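Local coordinates for probable glutamine-binding lipoprotein GlnH (GLNBP) (Mycobacterium tuberculosis, PDB 6H1U), which binds aspartate and glutamate and probably serves as the extracytoplasmic solute-binding lipoprotein of an amino-acid transport system, at residues 61-66 with 212-217; 104-109 with 168-173; 119-124 with 233-238. All coordinates share one frame; numbering follows the deposited sequence.

Interaction 1 of 3, residues 61-66 with 212-217; sequences SNLFSF and ILAGLV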
loop_
_atom_site.group_PDB
_atom_site.type_symbol
_atom_site.label_atom_id
_atom_site.label_comp_id
_atom_site.label_asym_id
_atom_site.label_seq_id
_atom_site.Cartn_x
_atom_site.Cartn_y
_atom_site.Cartn_z
ATOM N N SER A 61 1.378 0.965 10.275
ATOM C CA SER A 61 0.727 0.041 9.344
ATOM C C SER A 61 1.247 -1.359 9.644
ATOM O O SER A 61 2.298 -1.759 9.147
ATOM C CB SER A 61 1.008 0.445 7.886
ATOM O OG SER A 61 0.608 1.789 7.666
ATOM N N ASN A 62 0.508 -2.102 10.470
ATOM C CA ASN A 62 0.985 -3.420 10.881
ATOM C C ASN A 62 1.238 -4.316 9.675
ATOM O O ASN A 62 0.473 -4.317 8.701
ATOM C CB ASN A 62 -0.014 -4.095 11.830
ATOM C CG ASN A 62 0.606 -5.267 12.566
ATOM O OD1 ASN A 62 1.811 -5.278 12.815
ATOM N ND2 ASN A 62 -0.206 -6.266 12.897
ATOM N N LEU A 63 2.338 -5.068 9.754
ATOM C CA LEU A 63 2.896 -5.991 8.776
ATOM C C LEU A 63 3.638 -5.269 7.667
ATOM O O LEU A 63 4.384 -5.924 6.940
ATOM C CB LEU A 63 1.852 -6.931 8.135
ATOM C CG LEU A 63 1.001 -7.698 9.156
ATOM C CD1 LEU A 63 0.082 -8.680 8.449
ATOM C CD2 LEU A 63 1.928 -8.410 10.140
ATOM N N PHE A 64 3.491 -3.944 7.514
ATOM C CA PHE A 64 4.082 -3.245 6.376
ATOM C C PHE A 64 5.070 -2.165 6.779
ATOM O O PHE A 64 6.183 -2.136 6.249
ATOM C CB PHE A 64 2.965 -2.662 5.497
ATOM C CG PHE A 64 2.332 -3.701 4.650
ATOM C CD1 PHE A 64 2.884 -4.020 3.414
ATOM C CD2 PHE A 64 1.266 -4.451 5.126
ATOM C CE1 PHE A 64 2.347 -5.021 2.651
ATOM C CE2 PHE A 64 0.720 -5.462 4.362
ATOM C CZ PHE A 64 1.267 -5.749 3.111
ATOM N N SER A 65 4.704 -1.277 7.707
ATOM C CA SER A 65 5.653 -0.291 8.220
ATOM C C SER A 65 5.167 0.119 9.611
ATOM O O SER A 65 4.205 0.883 9.731
ATOM C CB SER A 65 5.790 0.901 7.278
ATOM O OG SER A 65 4.542 1.521 6.978
ATOM N N PHE A 66 5.828 -0.397 10.640
ATOM C CA PHE A 66 5.344 -0.199 12.000
ATOM C C PHE A 66 6.526 -0.326 12.944
ATOM O O PHE A 66 7.615 -0.747 12.551
ATOM C CB PHE A 66 4.241 -1.213 12.342
ATOM C CG PHE A 66 4.728 -2.649 12.426
ATOM C CD1 PHE A 66 4.986 -3.381 11.275
ATOM C CD2 PHE A 66 4.946 -3.250 13.658
ATOM C CE1 PHE A 66 5.448 -4.690 11.354
ATOM C CE2 PHE A 66 5.400 -4.552 13.746
ATOM C CZ PHE A 66 5.650 -5.279 12.596
ATOM N N ILE A 212 -3.596 -5.296 4.237
ATOM C CA ILE A 212 -3.756 -4.342 5.332
ATOM C C ILE A 212 -4.725 -4.888 6.372
ATOM O O ILE A 212 -4.479 -4.798 7.583
ATOM C CB ILE A 212 -4.236 -2.989 4.777
ATOM C CG1 ILE A 212 -3.169 -2.405 3.831
ATOM C CG2 ILE A 212 -4.591 -2.027 5.917
ATOM C CD1 ILE A 212 -3.569 -1.073 3.231
ATOM N N LEU A 213 -5.838 -5.461 5.915
ATOM C CA LEU A 213 -6.808 -6.033 6.847
ATOM C C LEU A 213 -6.183 -7.140 7.688
ATOM O O LEU A 213 -6.488 -7.271 8.883
ATOM C CB LEU A 213 -8.018 -6.567 6.085
ATOM C CG LEU A 213 -8.877 -5.527 5.361
ATOM C CD1 LEU A 213 -10.087 -6.219 4.767
ATOM C CD2 LEU A 213 -9.284 -4.417 6.327
ATOM N N ALA A 214 -5.300 -7.946 7.089
ATOM C CA ALA A 214 -4.648 -9.010 7.848
ATOM C C ALA A 214 -3.836 -8.443 9.003
ATOM O O ALA A 214 -3.790 -9.032 10.091
ATOM C CB ALA A 214 -3.762 -9.846 6.922
ATOM N N GLY A 215 -3.195 -7.291 8.787
ATOM C CA GLY A 215 -2.461 -6.650 9.863
ATOM C C GLY A 215 -3.374 -6.197 10.983
ATOM O O GLY A 215 -2.988 -6.221 12.157
ATOM N N LEU A 216 -4.599 -5.799 10.641
ATOM C CA LEU A 216 -5.564 -5.417 11.668
ATOM C C LEU A 216 -6.087 -6.639 12.412
ATOM O O LEU A 216 -6.278 -6.592 13.638
ATOM C CB LEU A 216 -6.716 -4.639 11.030
ATOM C CG LEU A 216 -6.311 -3.349 10.314
ATOM C CD1 LEU A 216 -7.570 -2.578 9.905
ATOM C CD2 LEU A 216 -5.400 -2.486 11.178
ATOM N N VAL A 217 -6.317 -7.749 11.691
ATOM C CA VAL A 217 -6.725 -8.992 12.353
ATOM C C VAL A 217 -5.654 -9.457 13.329
ATOM O O VAL A 217 -5.960 -9.972 14.413
ATOM C CB VAL A 217 -7.033 -10.095 11.323
ATOM C CG1 VAL A 217 -7.256 -11.456 12.028
ATOM C CG2 VAL A 217 -8.238 -9.734 10.505
#
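N62 and G215 bring their CA atoms to 4.8 Å from each other where the hairpin turn 61-66 meets the flank of helix 212-217. The turn is compact: S61 O accepts from both F64 N and S65 N, and F64 and S65 together face S61, a classic beta bulge where the hairpin closes. L63 sits in the turn with left-handed backbone angles, and both N62 and L63 direct their side chains at the helix. G215 suits the meeting point: a side chain here would point straight into the turn and collide with N62 O, so glycine lets L63 CD1 come to 3.5 Å from G215 CA. The same methyl reaches A214 CB at 4.3 Å, so this one branch, CD1, lies against two successive residues of the helix.

The polar link is a single hydrogen bond, N62 ND2 to G215 O at 2.9 Å. It is almost straight (176°), and the oxygen lies in the plane of the asparagine amide. With CG anti to the backbone N (chi1 -164°), the amide reaches out to the helix, while N62 OD1 rests 3.6 Å above the centre of the F66 ring, which covers that end of the group. F64 approaches I212 N obliquely through CE2, and its ring also packs on L139 and T121, the latter a ligand-binding residue. The chemistry implies a contact of modest size, with one well-aligned amide bond fixing the rotation of N62 and leucine methyl packing closing on a glycine, joining the turn to the helix beside the ligand site.

Interaction 2 of 3, residues 104-109 with 168-173; sequences AERVTA and RGTTSL. With ASP (aspartic acid), chain B.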
loop_
_atom_site.group_PDB
_atom_site.type_symbol
_atom_site.label_atom_id
_atom_site.label_comp_id
_atom_site.label_asym_id
_atom_site.label_seq_id
_atom_site.Cartn_x
_atom_site.Cartn_y
_atom_site.Cartn_z
ATOM N N ALA A 104 -3.034 9.971 2.135
ATOM C CA ALA A 104 -3.446 11.098 1.315
ATOM C C ALA A 104 -2.284 11.976 0.874
ATOM O O ALA A 104 -2.493 12.869 0.048
ATOM C CB ALA A 104 -4.480 11.947 2.071
ATOM N N GLU A 105 -1.082 11.753 1.404
ATOM C CA GLU A 105 0.092 12.557 1.090
ATOM C C GLU A 105 1.099 11.842 0.198
ATOM O O GLU A 105 2.169 12.399 -0.077
ATOM C CB GLU A 105 0.790 12.993 2.388
ATOM C CG GLU A 105 -0.057 13.947 3.233
ATOM C CD GLU A 105 0.434 14.095 4.665
ATOM O OE1 GLU A 105 1.199 13.232 5.144
ATOM O OE2 GLU A 105 0.028 15.081 5.324
ATOM N N ARG A 106 0.800 10.622 -0.252
ATOM C CA ARG A 106 1.798 9.857 -0.993
ATOM C C ARG A 106 2.112 10.516 -2.328
ATOM O O ARG A 106 3.283 10.600 -2.724
ATOM C CB ARG A 106 1.308 8.423 -1.211
ATOM C CG ARG A 106 1.276 7.605 0.075
ATOM C CD ARG A 106 0.660 6.233 -0.172
ATOM N NE ARG A 106 -0.781 6.323 -0.417
ATOM C CZ ARG A 106 -1.580 5.272 -0.573
ATOM N NH1 ARG A 106 -1.074 4.041 -0.546
ATOM N NH2 ARG A 106 -2.884 5.451 -0.760
ATOM N N VAL A 107 1.085 10.978 -3.037
ATOM C CA VAL A 107 1.315 11.591 -4.344
ATOM C C VAL A 107 1.987 12.951 -4.190
ATOM O O VAL A 107 2.941 13.275 -4.911
ATOM C CB VAL A 107 -0.006 11.696 -5.124
ATOM C CG1 VAL A 107 0.127 12.667 -6.304
ATOM C CG2 VAL A 107 -0.437 10.313 -5.619
ATOM N N THR A 108 1.510 13.773 -3.245
ATOM C CA THR A 108 2.056 15.127 -3.143
ATOM C C THR A 108 3.515 15.109 -2.703
ATOM O O THR A 108 4.315 15.920 -3.173
ATOM C CB THR A 108 1.215 15.991 -2.198
ATOM O OG1 THR A 108 1.126 15.363 -0.916
ATOM C CG2 THR A 108 -0.180 16.176 -2.767
ATOM N N ALA A 109 3.895 14.178 -1.825
ATOM C CA ALA A 109 5.296 14.085 -1.416
ATOM C C ALA A 109 6.200 13.795 -2.599
ATOM O O ALA A 109 7.334 14.281 -2.659
ATOM C CB ALA A 109 5.470 12.999 -0.354
ATOM N N ARG A 168 -8.736 8.250 4.254
ATOM C CA ARG A 168 -8.757 9.217 3.163
ATOM C C ARG A 168 -7.542 9.036 2.258
ATOM O O ARG A 168 -6.456 8.651 2.700
ATOM C CB ARG A 168 -8.810 10.644 3.718
ATOM C CG ARG A 168 -10.165 10.935 4.371
ATOM C CD ARG A 168 -10.345 12.390 4.766
ATOM N NE ARG A 168 -9.578 12.745 5.952
ATOM C CZ ARG A 168 -10.000 12.516 7.192
ATOM N NH1 ARG A 168 -11.161 11.912 7.383
ATOM N NH2 ARG A 168 -9.266 12.888 8.236
ATOM N N GLY A 169 -7.738 9.325 0.974
ATOM C CA GLY A 169 -6.638 9.226 0.040
ATOM C C GLY A 169 -6.343 7.827 -0.448
ATOM O O GLY A 169 -5.226 7.577 -0.911
ATOM N N THR A 170 -7.303 6.908 -0.369
ATOM C CA THR A 170 -7.066 5.524 -0.762
ATOM C C THR A 170 -7.980 5.118 -1.912
ATOM O O THR A 170 -9.054 5.691 -2.115
ATOM C CB THR A 170 -7.273 4.549 0.411
ATOM O OG1 THR A 170 -8.633 4.626 0.873
ATOM C CG2 THR A 170 -6.320 4.874 1.561
ATOM N N THR A 171 -7.521 4.124 -2.682
ATOM C CA THR A 171 -8.363 3.502 -3.703
ATOM C C THR A 171 -9.586 2.853 -3.087
ATOM O O THR A 171 -10.595 2.663 -3.774
ATOM C CB THR A 171 -7.592 2.424 -4.468
ATOM O OG1 THR A 171 -7.104 1.441 -3.537
ATOM C CG2 THR A 171 -6.427 3.028 -5.271
ATOM N N SER A 172 -9.496 2.491 -1.811
ATOM C CA SER A 172 -10.572 1.765 -1.154
ATOM C C SER A 172 -11.860 2.574 -1.156
ATOM O O SER A 172 -12.951 2.006 -1.273
ATOM C CB SER A 172 -10.148 1.427 0.273
ATOM O OG SER A 172 -8.844 0.862 0.254
ATOM N N LEU A 173 -11.746 3.902 -1.035
ATOM C CA LEU A 173 -12.921 4.774 -1.025
ATOM C C LEU A 173 -13.694 4.691 -2.335
ATOM O O LEU A 173 -14.927 4.571 -2.332
ATOM C CB LEU A 173 -12.502 6.221 -0.750
ATOM C CG LEU A 173 -13.636 7.235 -0.937
ATOM C CD1 LEU A 173 -14.811 6.889 -0.016
ATOM C CD2 LEU A 173 -13.151 8.651 -0.698
HETATM N N ASP B . -3.463 0.145 -1.570
HETATM C CA ASP B . -4.566 1.086 -1.415
HETATM C C ASP B . -4.187 2.448 -1.982
HETATM O O ASP B . -4.886 3.438 -1.745
HETATM C CB ASP B . -4.971 1.212 0.070
HETATM C CG ASP B . -3.908 1.894 0.913
HETATM O OD1 ASP B . -4.211 2.264 2.067
HETATM O OD2 ASP B . -2.765 2.048 0.442
HETATM O OXT ASP B . -3.165 2.541 -2.677
HETATM O O HOH W 1 -5.052 9.625 4.731
#
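The anion-binding corner of the ligand pocket is built where R106 of helix 106-111 meets the loop of G169 and T170 that leads into helix 171-176. R106 NH2 hydrogen-bonds G169 O at 3.2 Å and the bound aspartate O at 3.0 Å, and both acceptors lie in the guanidinium plane at its edge. The NH1 side gives a bond of 2.8 Å to the ligand OD2 and only a weak one to OXT, so a single arginine spans the alpha- and side-chain carboxylates. A bend at chi3 (-71°) carries the otherwise extended chain there. From the other segment T171 N donates to the same ligand O at 2.9 Å; it lies at the N-terminal side of helix 171-176, whose dipole would probably favour a carboxylate there.

At the backbone angles of G169 (phi 81°) a side chain would jam against the R168 carbonyl and run into A104 CA, so the 3.9 Å between A104 CA and G169 CA calls for glycine. Away from the ligand, a water donates to R168 O at 2.7 Å and accepts a weak bond from A104 N. T170 turns its methyl CG2 to within 3.4 Å of the ligand OD1, while its hydroxyl bonds A167 O.

Around the contact, R168 pairs through its backbone with V188 of strand 184-188 and through NH1 with S187 OG. T170 and S172 pack on W191 of helix 191-199.

Interaction 3 of 3, residues 119-124 with 233-238; sequences VKTMSI and QPYGVG. With ASP (aspartic acid), chain B.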
loop_
_atom_site.group_PDB
_atom_site.type_symbol
_atom_site.label_atom_id
_atom_site.label_comp_id
_atom_site.label_asym_id
_atom_site.label_seq_id
_atom_site.Cartn_x
_atom_site.Cartn_y
_atom_site.Cartn_z
ATOM N N VAL A 119 7.156 3.822 -0.400
ATOM C CA VAL A 119 6.871 2.391 -0.270
ATOM C C VAL A 119 5.825 2.305 0.833
ATOM O O VAL A 119 6.149 2.192 2.020
ATOM C CB VAL A 119 8.107 1.553 0.048
ATOM C CG1 VAL A 119 7.804 0.075 -0.186
ATOM C CG2 VAL A 119 9.304 1.989 -0.856
ATOM N N LYS A 120 4.555 2.432 0.438
ATOM C CA LYS A 120 3.455 2.523 1.405
ATOM C C LYS A 120 2.202 1.991 0.704
ATOM O O LYS A 120 1.336 2.764 0.292
ATOM C CB LYS A 120 3.252 3.948 1.922
ATOM C CG LYS A 120 2.389 3.987 3.179
ATOM C CD LYS A 120 1.994 5.400 3.558
ATOM C CE LYS A 120 1.277 5.407 4.892
ATOM N NZ LYS A 120 0.308 4.283 5.025
ATOM N N THR A 121 2.144 0.655 0.579
ATOM C CA THR A 121 1.043 -0.113 -0.011
ATOM C C THR A 121 0.376 0.632 -1.165
ATOM O O THR A 121 -0.849 0.733 -1.213
ATOM C CB THR A 121 -0.004 -0.493 1.065
ATOM O OG1 THR A 121 -0.556 0.682 1.688
ATOM C CG2 THR A 121 0.622 -1.357 2.151
ATOM N N MET A 122 1.157 1.142 -2.117
ATOM C CA MET A 122 0.635 2.145 -3.040
ATOM C C MET A 122 0.151 1.474 -4.325
ATOM O O MET A 122 0.947 1.105 -5.192
ATOM C CB MET A 122 1.687 3.217 -3.307
ATOM C CG MET A 122 1.101 4.455 -3.952
ATOM S SD MET A 122 2.337 5.758 -4.072
ATOM C CE MET A 122 1.351 7.082 -4.769
ATOM N N SER A 123 -1.167 1.343 -4.461
ATOM C CA SER A 123 -1.735 0.732 -5.658
ATOM C C SER A 123 -1.429 1.563 -6.889
ATOM O O SER A 123 -1.581 2.788 -6.879
ATOM C CB SER A 123 -3.245 0.576 -5.509
ATOM O OG SER A 123 -3.517 -0.327 -4.463
ATOM N N ILE A 124 -1.007 0.875 -7.947
ATOM C CA ILE A 124 -0.719 1.488 -9.242
ATOM C C ILE A 124 -2.029 1.645 -9.998
ATOM O O ILE A 124 -2.700 0.651 -10.303
ATOM C CB ILE A 124 0.268 0.625 -10.044
ATOM C CG1 ILE A 124 1.553 0.375 -9.250
ATOM C CG2 ILE A 124 0.589 1.265 -11.390
ATOM C CD1 ILE A 124 2.271 -0.916 -9.709
ATOM N N GLN A 233 -5.391 -4.639 -6.218
ATOM C CA GLN A 233 -4.528 -3.614 -5.621
ATOM C C GLN A 233 -3.071 -3.967 -5.885
ATOM O O GLN A 233 -2.393 -4.553 -5.032
ATOM C CB GLN A 233 -4.792 -3.473 -4.117
ATOM C CG GLN A 233 -6.272 -3.309 -3.757
ATOM C CD GLN A 233 -6.859 -1.987 -4.257
ATOM O OE1 GLN A 233 -6.149 -0.996 -4.398
ATOM N NE2 GLN A 233 -8.174 -1.972 -4.509
ATOM N N PRO A 234 -2.552 -3.620 -7.062
ATOM C CA PRO A 234 -1.162 -3.971 -7.384
ATOM C C PRO A 234 -0.204 -2.918 -6.853
ATOM O O PRO A 234 -0.193 -1.784 -7.344
ATOM C CB PRO A 234 -1.168 -4.021 -8.914
ATOM C CG PRO A 234 -2.219 -3.003 -9.320
ATOM C CD PRO A 234 -3.221 -2.902 -8.160
ATOM N N TYR A 235 0.603 -3.266 -5.851
ATOM C CA TYR A 235 1.471 -2.273 -5.224
ATOM C C TYR A 235 2.678 -1.954 -6.084
ATOM O O TYR A 235 3.347 -2.851 -6.605
ATOM C CB TYR A 235 2.000 -2.755 -3.877
ATOM C CG TYR A 235 0.990 -2.958 -2.789
ATOM C CD1 TYR A 235 -0.347 -2.625 -2.960
ATOM C CD2 TYR A 235 1.387 -3.501 -1.573
ATOM C CE1 TYR A 235 -1.274 -2.823 -1.917
ATOM C CE2 TYR A 235 0.469 -3.701 -0.538
ATOM C CZ TYR A 235 -0.852 -3.369 -0.730
ATOM O OH TYR A 235 -1.744 -3.571 0.313
ATOM N N GLY A 236 3.006 -0.666 -6.158
ATOM C CA GLY A 236 4.239 -0.237 -6.784
ATOM C C GLY A 236 4.975 0.732 -5.878
ATOM O O GLY A 236 4.390 1.360 -5.000
ATOM N N VAL A 237 6.288 0.803 -6.081
ATOM C CA VAL A 237 7.090 1.858 -5.477
ATOM C C VAL A 237 6.792 3.160 -6.209
ATOM O O VAL A 237 6.979 3.255 -7.428
ATOM C CB VAL A 237 8.587 1.521 -5.545
ATOM C CG1 VAL A 237 9.417 2.674 -4.963
ATOM C CG2 VAL A 237 8.879 0.210 -4.806
ATOM N N GLY A 238 6.310 4.161 -5.476
ATOM C CA GLY A 238 5.996 5.444 -6.091
ATOM C C GLY A 238 7.242 6.298 -6.231
ATOM O O GLY A 238 8.085 6.352 -5.340
HETATM N N ASP B . -3.463 0.145 -1.570
HETATM C CA ASP B . -4.566 1.086 -1.415
HETATM C C ASP B . -4.187 2.448 -1.982
HETATM O O ASP B . -4.886 3.438 -1.745
HETATM C CB ASP B . -4.971 1.212 0.070
HETATM C CG ASP B . -3.908 1.894 0.913
HETATM O OD1 ASP B . -4.211 2.264 2.067
HETATM O OD2 ASP B . -2.765 2.048 0.442
HETATM O OXT ASP B . -3.165 2.541 -2.677
HETATM O O HOH W 2 4.087 1.220 -2.233
#
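S123 OG donates to Q233 OE1 at 2.7 Å, arriving in the carbonyl plane on a lone pair (C=O...O angle 140°). The same hydroxyl accepts from the bound aspartate N at 2.9 Å, so the glutamine is a second-shell residue that orients the serine. Another bond runs from the aspartate N to T121 O at 2.7 Å. S123 N donates to the ligand OXT at 2.9 Å, and T121 OG1 to the ligand OD2 at 2.9 Å.

Behind these groups the backbones join through I124 N to P234 O (2.8 Å) and G236 N to M122 O (2.9 Å). The two bonds flank S123 and Y235, which form a non-hydrogen-bonded antiparallel pair. A water extends the link, accepting from K120 N and M122 N and donating to G236 O.

Packing completes the contact. T121 has left-handed backbone angles, and its CA lies over the centre of the Y235 ring, 3.6 Å from the centroid and 10° off the normal, a CH-pi contact. Y235 OH bonds D209 and T211. I124 fits its CG1 and CD1 against G236, and M122 SD lies beside G238; a CB on the first would clash with I124 CG1 and one on the second with M122 SD, so both positions suit glycine. This buried contact forms one wall of the ligand site, consistent with the cleft of family 3 solute-binding proteins, with backbone and hydroxyl groups receiving the amino-acid ammonium and carboxylates.

In the fold
Interactions 2 and 3 both touch the bound aspartate and, with centres about 11 Å apart, are directly joined: T171 OG1 lies 2.8 Å from Q233 OE1, and R106 NH1 lies 2.9 Å from K120 O. D209, W191 and R128 add further hydrogen bonds to the ligand. Interaction 1, its centre about 15 Å from that of interaction 3, reaches the ligand through I212, which also touches T121, and its F64 CE1 packs 3.9 Å from Y235 CE2. Interactions 1 and 2 do not meet; their nearest atoms are about 6 Å apart. Residues 119-124 with 233-238 thus touch both of the other contacts, which do not touch each other.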